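Local atomic coordinates of delta-1-pyrroline-5-carboxylate dehydrogenase, mitochondrial (Mus musculus, PDB entry 4E3X), a protein that oxidises L-glutamate gamma-semialdehyde to L-glutamate with NAD+, the second step of mitochondrial proline degradation. Residues Y80-A92 against L144-I156. Residues are numbered along the deposited sequence; the frame is centred on the assembly and turned at random.
Sequences YQLSPFNHAHKVA and LAKTMVGQGKTVI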
# COMPACT_ATOMS: atom_id res chain seq x y z
N TYR B 80 -5.00 28.07 22.64
CA TYR B 80 -3.74 28.80 22.53
C TYR B 80 -2.57 27.85 22.42
O TYR B 80 -2.54 26.80 23.06
CB TYR B 80 -3.51 29.70 23.74
CG TYR B 80 -4.50 30.82 23.84
CD1 TYR B 80 -5.65 30.69 24.60
CD2 TYR B 80 -4.30 32.01 23.15
CE1 TYR B 80 -6.57 31.72 24.69
CE2 TYR B 80 -5.21 33.05 23.24
CZ TYR B 80 -6.34 32.90 24.00
OH TYR B 80 -7.25 33.93 24.08
N GLN B 81 -1.60 28.24 21.59
CA GLN B 81 -0.31 27.58 21.53
C GLN B 81 0.66 28.41 22.36
O GLN B 81 0.72 29.64 22.21
CB GLN B 81 0.18 27.50 20.08
CG GLN B 81 1.51 26.80 19.93
CD GLN B 81 2.08 26.95 18.54
OE1 GLN B 81 1.47 27.60 17.67
NE2 GLN B 81 3.25 26.37 18.31
N LEU B 82 1.40 27.74 23.25
CA LEU B 82 2.33 28.41 24.15
C LEU B 82 3.78 28.17 23.71
O LEU B 82 4.09 27.13 23.15
CB LEU B 82 2.15 27.89 25.57
CG LEU B 82 0.71 27.83 26.10
CD1 LEU B 82 0.70 27.30 27.53
CD2 LEU B 82 0.02 29.20 26.00
N SER B 83 4.66 29.13 23.98
CA SER B 83 6.08 28.91 23.73
C SER B 83 6.63 27.97 24.80
O SER B 83 6.54 28.28 25.99
CB SER B 83 6.82 30.25 23.76
OG SER B 83 8.19 30.07 23.44
N PRO B 84 7.19 26.82 24.41
CA PRO B 84 7.56 25.82 25.42
C PRO B 84 8.55 26.32 26.48
O PRO B 84 8.48 25.87 27.64
CB PRO B 84 8.19 24.70 24.59
CG PRO B 84 7.46 24.80 23.29
CD PRO B 84 7.28 26.27 23.04
N PHE B 85 9.45 27.22 26.10
CA PHE B 85 10.48 27.71 27.03
C PHE B 85 10.07 28.99 27.76
O PHE B 85 10.81 29.51 28.59
CB PHE B 85 11.81 27.91 26.28
CG PHE B 85 11.70 28.79 25.07
CD1 PHE B 85 11.83 30.17 25.17
CD2 PHE B 85 11.46 28.24 23.81
CE1 PHE B 85 11.72 30.99 24.05
CE2 PHE B 85 11.35 29.05 22.69
CZ PHE B 85 11.49 30.42 22.81
N ASN B 86 8.88 29.48 27.45
CA ASN B 86 8.33 30.67 28.10
C ASN B 86 6.82 30.60 27.93
O ASN B 86 6.26 31.28 27.08
CB ASN B 86 8.87 31.95 27.48
CG ASN B 86 8.33 33.21 28.16
OD1 ASN B 86 7.80 33.14 29.27
ND2 ASN B 86 8.47 34.35 27.50
N HIS B 87 6.18 29.75 28.73
CA HIS B 87 4.79 29.40 28.46
C HIS B 87 3.80 30.52 28.77
O HIS B 87 2.62 30.40 28.45
CB HIS B 87 4.39 28.06 29.11
CG HIS B 87 4.86 27.90 30.51
ND1 HIS B 87 4.56 28.79 31.52
CD2 HIS B 87 5.61 26.92 31.09
CE1 HIS B 87 5.11 28.38 32.65
NE2 HIS B 87 5.75 27.25 32.42
N ALA B 88 4.29 31.61 29.36
CA ALA B 88 3.47 32.81 29.50
C ALA B 88 3.24 33.47 28.13
O ALA B 88 2.31 34.27 27.98
CB ALA B 88 4.12 33.79 30.46
N HIS B 89 4.08 33.14 27.15
CA HIS B 89 3.94 33.66 25.80
C HIS B 89 2.97 32.79 25.00
O HIS B 89 3.27 31.66 24.65
CB HIS B 89 5.32 33.72 25.10
CG HIS B 89 5.29 34.30 23.72
ND1 HIS B 89 6.37 34.23 22.87
CD2 HIS B 89 4.33 34.98 23.04
CE1 HIS B 89 6.08 34.83 21.72
NE2 HIS B 89 4.84 35.29 21.81
N LYS B 90 1.79 33.34 24.72
CA LYS B 90 0.85 32.68 23.82
C LYS B 90 1.25 33.07 22.41
O LYS B 90 1.05 34.21 22.00
CB LYS B 90 -0.57 33.14 24.13
CG LYS B 90 -1.07 32.70 25.49
CD LYS B 90 -2.36 33.40 25.86
CE LYS B 90 -2.97 32.82 27.13
NZ LYS B 90 -2.09 33.05 28.31
N VAL B 91 1.83 32.13 21.67
CA VAL B 91 2.34 32.45 20.34
C VAL B 91 1.24 32.47 19.28
O VAL B 91 1.37 33.12 18.25
CB VAL B 91 3.51 31.52 19.92
CG1 VAL B 91 4.56 31.47 21.02
CG2 VAL B 91 3.00 30.12 19.57
N ALA B 92 0.16 31.75 19.55
CA ALA B 92 -0.97 31.73 18.63
C ALA B 92 -2.26 31.52 19.39
O ALA B 92 -2.29 30.83 20.42
CB ALA B 92 -0.79 30.65 17.56
N LEU B 144 11.68 29.08 10.26
CA LEU B 144 12.61 28.69 11.32
C LEU B 144 12.21 29.31 12.65
O LEU B 144 12.12 28.62 13.67
CB LEU B 144 14.04 29.09 10.95
CG LEU B 144 14.90 28.04 10.24
CD1 LEU B 144 14.20 27.43 9.04
CD2 LEU B 144 16.22 28.66 9.83
N ALA B 145 11.98 30.62 12.65
CA ALA B 145 11.67 31.34 13.88
C ALA B 145 10.39 30.83 14.51
O ALA B 145 10.30 30.68 15.74
CB ALA B 145 11.58 32.84 13.61
N LYS B 146 9.39 30.54 13.67
CA LYS B 146 8.11 30.07 14.19
C LYS B 146 8.23 28.67 14.78
O LYS B 146 7.53 28.34 15.74
CB LYS B 146 7.05 30.13 13.09
CG LYS B 146 6.66 31.56 12.75
CD LYS B 146 5.63 31.67 11.64
CE LYS B 146 5.22 33.11 11.46
NZ LYS B 146 4.24 33.29 10.35
N THR B 147 9.11 27.86 14.22
CA THR B 147 9.37 26.53 14.75
C THR B 147 10.17 26.61 16.06
O THR B 147 9.92 25.88 17.02
CB THR B 147 10.09 25.67 13.69
OG1 THR B 147 9.26 25.57 12.52
CG2 THR B 147 10.37 24.27 14.21
N MET B 148 11.13 27.53 16.12
CA MET B 148 11.88 27.75 17.36
C MET B 148 10.98 28.23 18.49
O MET B 148 10.97 27.67 19.58
CB MET B 148 12.99 28.77 17.14
CG MET B 148 14.10 28.28 16.22
SD MET B 148 15.40 29.51 15.96
CE MET B 148 16.04 29.66 17.63
N VAL B 149 10.22 29.29 18.22
CA VAL B 149 9.44 29.92 19.28
C VAL B 149 8.21 29.10 19.66
O VAL B 149 7.85 29.02 20.83
CB VAL B 149 9.07 31.37 18.90
CG1 VAL B 149 8.07 31.96 19.88
CG2 VAL B 149 10.31 32.22 18.81
N GLY B 150 7.59 28.47 18.66
CA GLY B 150 6.37 27.72 18.92
C GLY B 150 6.59 26.28 19.35
O GLY B 150 5.78 25.75 20.10
N GLN B 151 7.66 25.66 18.88
CA GLN B 151 7.93 24.25 19.21
C GLN B 151 9.17 24.06 20.09
O GLN B 151 9.44 22.95 20.53
CB GLN B 151 8.03 23.40 17.94
CG GLN B 151 6.71 23.18 17.23
CD GLN B 151 6.85 23.30 15.73
OE1 GLN B 151 6.70 24.38 15.16
NE2 GLN B 151 7.15 22.19 15.07
N GLY B 152 9.89 25.15 20.37
CA GLY B 152 11.02 25.09 21.28
C GLY B 152 12.31 24.56 20.68
O GLY B 152 13.21 24.14 21.42
N LYS B 153 12.41 24.56 19.36
CA LYS B 153 13.62 24.09 18.68
C LYS B 153 14.78 25.08 18.73
O LYS B 153 14.57 26.29 18.73
CB LYS B 153 13.31 23.74 17.22
CG LYS B 153 12.31 22.60 17.07
CD LYS B 153 12.51 21.78 15.81
CE LYS B 153 11.62 20.55 15.87
NZ LYS B 153 11.80 19.64 14.71
N THR B 154 15.99 24.55 18.76
CA THR B 154 17.17 25.38 18.56
C THR B 154 17.30 25.75 17.08
O THR B 154 16.62 25.18 16.23
CB THR B 154 18.45 24.64 18.97
OG1 THR B 154 18.51 23.41 18.23
CG2 THR B 154 18.45 24.35 20.47
N VAL B 155 18.18 26.70 16.79
CA VAL B 155 18.45 27.11 15.42
C VAL B 155 18.68 25.91 14.49
O VAL B 155 18.01 25.78 13.46
CB VAL B 155 19.69 28.01 15.33
CG1 VAL B 155 20.01 28.32 13.88
CG2 VAL B 155 19.48 29.30 16.12
N ILE B 156 19.60 25.03 14.85
CA ILE B 156 19.94 23.95 13.94
C ILE B 156 18.81 22.92 13.82
O ILE B 156 18.58 22.39 12.74
CB ILE B 156 21.27 23.26 14.31
CG1 ILE B 156 21.67 22.22 13.25
CG2 ILE B 156 21.20 22.60 15.68
CD1 ILE B 156 21.73 22.78 11.84
O HOH W 1 5.18 26.56 15.79
O HOH W 2 3.56 24.61 21.62
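S83 OG donates to V149 O at 2.8 Å. The hydroxyl lies in the carbonyl plane, on a lone pair; OG, anti to the backbone N (chi1 -177°), is thereby turned to the helix end. The tight part centres on V149 and G150, at the C-terminal end of helix 140-151. The V149 and V91 side chains slide past each other in opposite directions, CG1 to CG1 at 3.7 Å. V149 CG1 also touches H89 CE1. V91 CG1 in turn covers the centre of one H89 ring face. S83 OG sits over a face of the F85 ring, near its rim, and that ring turns its edge to M148 O. A side chain at G150 would run into Q81 NE2, and one at G152, where phi is positive, would crowd P84.

The Q81 side is looser and partly bridged by water. The extended chain of Q81 brings NE2 to G150 O at 3.2 Å, but the bond is bent (139°) and NE2 sits above the carbonyl plane. One water accepts from NE2 and donates to K146 O and Q151 OE1. Q81 OE1 accepts from L240 N. With an alanine here, L240 N and G150 O would probably both lose a partner, and the first water its donor.

Q151 NE2 binds F210 O, near N211, the probable transition-state stabiliser. The beta hairpin of strands 78-83 and 89-95, with a classic bulge at V91 and A92 opposite Q81, packs on helix 140-151, with helix 45-55 beside V149 and helix 239-251 beside Q81.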